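Local coordinates for synaptonemal complex protein 2 (Mus musculus, PDB 5IWZ) that serves as a major component of the axial and lateral elements of synaptonemal complexes and is required for normal chromosome synapsis in meiosis, at residues A[230-235]-A[254-259]; A[178-183]-A[222-227]. All blocks are in the same frame, centred on the assembly; numbering follows the deposited sequence.

Overall arrangement
Both contacts belong to the helical part of this N-terminal piece of the protein, and helix 216-229 is shared: it forms one side of contact 2, and its Val223 and Cys227 touch contact 1. Contact 2 packs that helix against helix 169-185, and its centre is about 11 Å from the centre of the chain. Contact 1 comes later in the sequence, its centre about 24 Å from the chain centre, joining the start of helix 232-242 to the loop 254-259. The centres of the two contacts are about 14 Å apart, yet they touch: Arg235 NE lies 3.6 Å from Cys227 SG, and Ile255 CD1 packs 3.9 Å from Val223 CG1. Ala225 and Glu224 face helix 169-185 instead.

Contact 1: A[230-235]-A[254-259]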
loop_
_atom_site.group_PDB
_atom_site.type_symbol
_atom_site.label_atom_id
_atom_site.label_comp_id
_atom_site.label_asym_id
_atom_site.label_seq_id
_atom_site.Cartn_x
_atom_site.Cartn_y
_atom_site.Cartn_z
ATOM N N THR A 230 -5.521 10.048 -16.745
ATOM C CA THR A 230 -5.686 11.230 -17.586
ATOM C C THR A 230 -4.594 11.302 -18.645
ATOM O O THR A 230 -3.425 10.995 -18.382
ATOM C CB THR A 230 -5.675 12.539 -16.767
ATOM O OG1 THR A 230 -4.513 12.602 -15.931
ATOM C CG2 THR A 230 -6.916 12.658 -15.917
ATOM N N THR A 231 -4.982 11.741 -19.839
ATOM C CA THR A 231 -4.042 11.822 -20.943
ATOM C C THR A 231 -3.052 12.954 -20.706
ATOM O O THR A 231 -3.345 13.932 -20.007
ATOM C CB THR A 231 -4.780 12.052 -22.263
ATOM O OG1 THR A 231 -5.055 13.449 -22.407
ATOM C CG2 THR A 231 -6.101 11.295 -22.271
ATOM N N GLU A 232 -1.866 12.813 -21.298
ATOM C CA GLU A 232 -0.899 13.903 -21.258
ATOM C C GLU A 232 -1.509 15.205 -21.789
ATOM O O GLU A 232 -1.268 16.283 -21.232
ATOM C CB GLU A 232 0.355 13.508 -22.039
ATOM C CG GLU A 232 1.603 14.281 -21.640
ATOM C CD GLU A 232 2.900 13.604 -22.085
ATOM O OE1 GLU A 232 3.924 14.314 -22.230
ATOM O OE2 GLU A 232 2.899 12.365 -22.274
ATOM N N LYS A 233 -2.346 15.124 -22.825
ATOM C CA LYS A 233 -2.971 16.340 -23.349
ATOM C C LYS A 233 -3.921 16.958 -22.320
ATOM O O LYS A 233 -3.855 18.164 -22.045
ATOM C CB LYS A 233 -3.699 16.037 -24.666
ATOM C CG LYS A 233 -4.006 17.279 -25.516
ATOM C CD LYS A 233 -4.173 16.944 -26.997
ATOM C CE LYS A 233 -5.579 16.450 -27.328
ATOM N NZ LYS A 233 -6.612 17.516 -27.186
ATOM N N ARG A 234 -4.791 16.138 -21.724
ATOM C CA ARG A 234 -5.749 16.639 -20.734
ATOM C C ARG A 234 -5.047 17.324 -19.567
ATOM O O ARG A 234 -5.506 18.367 -19.077
ATOM C CB ARG A 234 -6.625 15.495 -20.214
ATOM C CG ARG A 234 -7.661 14.978 -21.195
ATOM C CD ARG A 234 -8.718 16.040 -21.505
ATOM N NE ARG A 234 -9.507 16.392 -20.328
ATOM C CZ ARG A 234 -10.446 17.334 -20.311
ATOM N NH1 ARG A 234 -10.712 18.026 -21.410
ATOM N NH2 ARG A 234 -11.122 17.586 -19.194
ATOM N N ARG A 235 -3.927 16.752 -19.111
ATOM C CA ARG A 235 -3.199 17.315 -17.985
ATOM C C ARG A 235 -2.706 18.730 -18.259
ATOM O O ARG A 235 -2.399 19.458 -17.306
ATOM C CB ARG A 235 -2.026 16.400 -17.610
ATOM C CG ARG A 235 -2.465 14.982 -17.237
ATOM C CD ARG A 235 -1.476 14.243 -16.346
ATOM N NE ARG A 235 -0.170 14.051 -16.976
ATOM C CZ ARG A 235 0.137 13.036 -17.780
ATOM N NH1 ARG A 235 -0.772 12.110 -18.071
ATOM N NH2 ARG A 235 1.361 12.944 -18.284
ATOM N N GLU A 254 4.603 19.144 -17.266
ATOM C CA GLU A 254 5.778 18.665 -17.989
ATOM C C GLU A 254 6.045 17.175 -17.809
ATOM O O GLU A 254 6.929 16.636 -18.482
ATOM C CB GLU A 254 7.033 19.451 -17.564
ATOM C CG GLU A 254 6.958 20.932 -17.857
ATOM C CD GLU A 254 6.948 21.220 -19.339
ATOM O OE1 GLU A 254 6.432 22.276 -19.738
ATOM O OE2 GLU A 254 7.455 20.406 -20.137
ATOM N N ILE A 255 5.304 16.490 -16.940
ATOM C CA ILE A 255 5.525 15.058 -16.760
ATOM C C ILE A 255 5.115 14.328 -18.035
ATOM O O ILE A 255 3.955 14.398 -18.465
ATOM C CB ILE A 255 4.760 14.526 -15.541
ATOM C CG1 ILE A 255 5.182 15.263 -14.266
ATOM C CG2 ILE A 255 4.967 13.027 -15.400
ATOM C CD1 ILE A 255 4.362 14.839 -13.052
ATOM N N LYS A 256 6.074 13.635 -18.645
ATOM C CA LYS A 256 5.852 12.858 -19.859
ATOM C C LYS A 256 5.644 11.400 -19.475
ATOM O O LYS A 256 6.420 10.848 -18.687
ATOM C CB LYS A 256 7.039 12.990 -20.820
ATOM C CG LYS A 256 7.487 14.429 -21.069
ATOM C CD LYS A 256 8.729 14.505 -21.966
ATOM C CE LYS A 256 9.944 13.855 -21.310
ATOM N NZ LYS A 256 10.467 14.653 -20.161
ATOM N N ASP A 257 4.592 10.783 -20.026
ATOM C CA ASP A 257 4.302 9.387 -19.705
ATOM C C ASP A 257 5.499 8.487 -20.013
ATOM O O ASP A 257 5.767 7.528 -19.282
ATOM C CB ASP A 257 3.061 8.907 -20.469
ATOM C CG ASP A 257 1.746 9.510 -19.942
ATOM O OD1 ASP A 257 1.776 10.492 -19.174
ATOM O OD2 ASP A 257 0.662 9.002 -20.318
ATOM N N CYS A 258 6.247 8.795 -21.075
ATOM C CA CYS A 258 7.273 7.878 -21.560
ATOM C C CYS A 258 8.542 7.885 -20.710
ATOM O O CYS A 258 9.327 6.932 -20.789
ATOM C CB CYS A 258 7.614 8.195 -23.019
ATOM S SG CYS A 258 8.340 9.818 -23.284
ATOM N N GLU A 259 8.767 8.925 -19.909
ATOM C CA GLU A 259 9.842 8.943 -18.922
ATOM C C GLU A 259 9.278 9.146 -17.519
ATOM O O GLU A 259 9.819 9.916 -16.718
ATOM C CB GLU A 259 10.865 10.026 -19.245
ATOM C CG GLU A 259 11.408 9.953 -20.659
ATOM C CD GLU A 259 12.566 10.897 -20.877
ATOM O OE1 GLU A 259 13.560 10.474 -21.504
ATOM O OE2 GLU A 259 12.488 12.057 -20.412
#
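Arg235 reaches from the first turn of helix 232-242 to the loop 254-259, where it meets Ile255 and Asp257. Its CB points toward that loop, and CG passes 3.1 Å from the carbonyl oxygen Thr231 O. CD runs on to within 3.5 Å of Thr230 OG1, a hydroxyl already bonded to Leu226 O. NE passes Cys227 of helix 216-229, and the bend at chi3 (-62°) brings CZ back over the start of the helix, so that Glu232 CA lies against one guanidinium face. NH1 has weak bonds to Thr230 O and Asp257 OD1, whereas NH2 does most of the gripping: it forms a salt bridge to Asp257 OD1 at 2.6 Å and donates to Ile255 O at 3.0 Å. Guanidinium and carboxylate are nearly coplanar, with planes 16° apart. Arginine suits this place: its flat tip carries enough N-H donors for a carboxylate and two carbonyls.

Here the helical part of the chain ties the N-terminus of helix 232-242 to the loop joining helices 246-253 and 260-274. Thr231 is the N-cap, its OG1 accepting from Arg234 N at 2.8 Å, a role for which a short hydroxyl side chain is well fitted. Glu232, extended with CG anti to its backbone nitrogen (chi1 -157°), binds the loop backbone: Asp257 N donates almost straight to Glu232 OE2 over 3.2 Å, from above the carboxylate plane. OE1 rests 3.4 Å from Lys256 CA, while Lys256 NZ turns to Glu259 and Asp263. Glu232 OE2 and Asp257 OD1 approach to 3.8 Å, a repulsion that Arg235 probably eases.

Contact 2: A[178-183]-A[222-227]; sequences KMNLML and IVEALC
The amide of Asn180 and the carboxylate of Glu224 lie face to face, their planes only 1° apart, with Asn180 CG 3.5 Å from Glu224 CD. The carboxylate thus covers one face of the amide, and Glu224 OE2 extends over Asn180 CB. Beyond the stack each group has a polar partner within helix 216-229: Asn180 ND2 donates to Gly221 O, and Glu224 OE2 forms a salt bridge with Arg228. Asn180 OD1 comes to 3.2 Å from Ala225 CA. Its first torsion, with CG anti to the carbonyl carbon (chi1 -81°), carries the amide across to the other helix, and asparagine is short enough to fit here with its oxygen directed at Ala225. Replacing Glu224 with an alanine would probably deprive Arg228 of this carboxylate and uncover the amide face of Asn180.

A small residue suits position Ala225, whose CB receives Met179 CE at 3.5 Å. The bend at Met179 chi3 (77°) turns that methyl toward the alanine, while Leu183 CD1 lies more loosely, 4.5 Å from Ala225 CB. Segments 178-183 and 222-227 run in the same general direction, their axes 25° apart and 9.8 Å from each other at closest. Such layering of helices is consistent with an armadillo-like superhelix. Helix 144-163 closes in through Ile155 on Met179, helix 197-212 packs on Val223 and Leu226, and Phe260 of helix 260-274 touches Glu224.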
loop_
_atom_site.group_PDB
_atom_site.type_symbol
_atom_site.label_atom_id
_atom_site.label_comp_id
_atom_site.label_asym_id
_atom_site.label_seq_id
_atom_site.Cartn_x
_atom_site.Cartn_y
_atom_site.Cartn_z
ATOM N N LYS A 178 -2.478 -1.217 -5.088
ATOM C CA LYS A 178 -3.450 -2.089 -5.735
ATOM C C LYS A 178 -4.237 -1.331 -6.795
ATOM O O LYS A 178 -4.570 -1.890 -7.845
ATOM C CB LYS A 178 -4.386 -2.698 -4.692
ATOM C CG LYS A 178 -3.734 -3.720 -3.776
ATOM C CD LYS A 178 -3.517 -5.028 -4.511
ATOM C CE LYS A 178 -3.136 -6.157 -3.566
ATOM N NZ LYS A 178 -1.800 -5.941 -2.930
ATOM N N MET A 179 -4.545 -0.053 -6.545
ATOM C CA MET A 179 -5.280 0.714 -7.548
ATOM C C MET A 179 -4.456 0.925 -8.814
ATOM O O MET A 179 -4.978 0.795 -9.932
ATOM C CB MET A 179 -5.730 2.062 -6.985
ATOM C CG MET A 179 -6.320 2.963 -8.081
ATOM S SD MET A 179 -7.163 4.443 -7.502
ATOM C CE MET A 179 -5.780 5.493 -7.079
ATOM N N ASN A 180 -3.165 1.251 -8.660
ATOM C CA ASN A 180 -2.304 1.444 -9.824
ATOM C C ASN A 180 -2.105 0.144 -10.595
ATOM O O ASN A 180 -1.995 0.163 -11.823
ATOM C CB ASN A 180 -0.967 2.077 -9.384
ATOM C CG ASN A 180 -1.102 3.583 -9.201
ATOM O OD1 ASN A 180 -1.806 4.220 -9.967
ATOM N ND2 ASN A 180 -0.483 4.144 -8.166
ATOM N N LEU A 181 -2.083 -0.986 -9.901
ATOM C CA LEU A 181 -2.072 -2.278 -10.575
ATOM C C LEU A 181 -3.348 -2.499 -11.380
ATOM O O LEU A 181 -3.295 -2.983 -12.517
ATOM C CB LEU A 181 -1.878 -3.381 -9.529
ATOM C CG LEU A 181 -1.884 -4.843 -9.955
ATOM C CD1 LEU A 181 -0.574 -5.176 -10.645
ATOM C CD2 LEU A 181 -2.081 -5.725 -8.733
ATOM N N MET A 182 -4.503 -2.136 -10.823
ATOM C CA MET A 182 -5.756 -2.312 -11.553
ATOM C C MET A 182 -5.808 -1.412 -12.782
ATOM O O MET A 182 -6.260 -1.829 -13.856
ATOM C CB MET A 182 -6.942 -2.023 -10.634
ATOM C CG MET A 182 -7.021 -2.968 -9.450
ATOM S SD MET A 182 -8.537 -2.885 -8.476
ATOM C CE MET A 182 -8.739 -1.153 -8.141
ATOM N N LEU A 183 -5.360 -0.167 -12.639
ATOM C CA LEU A 183 -5.329 0.715 -13.792
ATOM C C LEU A 183 -4.331 0.222 -14.829
ATOM O O LEU A 183 -4.532 0.446 -16.024
ATOM C CB LEU A 183 -5.006 2.131 -13.338
ATOM C CG LEU A 183 -5.963 2.753 -12.321
ATOM C CD1 LEU A 183 -5.364 4.033 -11.764
ATOM C CD2 LEU A 183 -7.307 3.038 -12.977
ATOM N N ILE A 222 0.108 8.655 -6.093
ATOM C CA ILE A 222 -0.979 9.553 -6.461
ATOM C C ILE A 222 -0.711 10.187 -7.816
ATOM O O ILE A 222 -1.589 10.217 -8.679
ATOM C CB ILE A 222 -1.186 10.636 -5.392
ATOM C CG1 ILE A 222 -1.747 10.025 -4.110
ATOM C CG2 ILE A 222 -2.083 11.753 -5.967
ATOM C CD1 ILE A 222 -1.709 10.981 -2.929
ATOM N N VAL A 223 0.495 10.738 -8.006
ATOM C CA VAL A 223 0.886 11.242 -9.324
ATOM C C VAL A 223 0.697 10.154 -10.371
ATOM O O VAL A 223 0.145 10.389 -11.458
ATOM C CB VAL A 223 2.342 11.749 -9.314
ATOM C CG1 VAL A 223 2.787 12.060 -10.743
ATOM C CG2 VAL A 223 2.512 12.992 -8.431
ATOM N N GLU A 224 1.155 8.944 -10.053
ATOM C CA GLU A 224 1.032 7.834 -10.992
ATOM C C GLU A 224 -0.423 7.528 -11.289
ATOM O O GLU A 224 -0.792 7.319 -12.451
ATOM C CB GLU A 224 1.723 6.580 -10.453
ATOM C CG GLU A 224 1.439 5.330 -11.297
ATOM C CD GLU A 224 2.063 4.055 -10.733
ATOM O OE1 GLU A 224 2.768 4.136 -9.699
ATOM O OE2 GLU A 224 1.853 2.970 -11.326
ATOM N N ALA A 225 -1.268 7.501 -10.256
ATOM C CA ALA A 225 -2.688 7.258 -10.493
ATOM C C ALA A 225 -3.287 8.355 -11.374
ATOM O O ALA A 225 -4.015 8.069 -12.331
ATOM C CB ALA A 225 -3.441 7.150 -9.161
ATOM N N LEU A 226 -2.981 9.622 -11.066
ATOM C CA LEU A 226 -3.534 10.723 -11.848
ATOM C C LEU A 226 -3.091 10.640 -13.300
ATOM O O LEU A 226 -3.875 10.935 -14.209
ATOM C CB LEU A 226 -3.146 12.075 -11.242
ATOM C CG LEU A 226 -3.765 12.415 -9.872
ATOM C CD1 LEU A 226 -3.154 13.679 -9.277
ATOM C CD2 LEU A 226 -5.303 12.512 -9.907
ATOM N N CYS A 227 -1.849 10.215 -13.544
ATOM C CA CYS A 227 -1.365 10.140 -14.921
ATOM C C CYS A 227 -1.891 8.907 -15.655
ATOM O O CYS A 227 -2.044 8.943 -16.883
ATOM C CB CYS A 227 0.168 10.181 -14.948
ATOM S SG CYS A 227 0.871 11.793 -14.421
#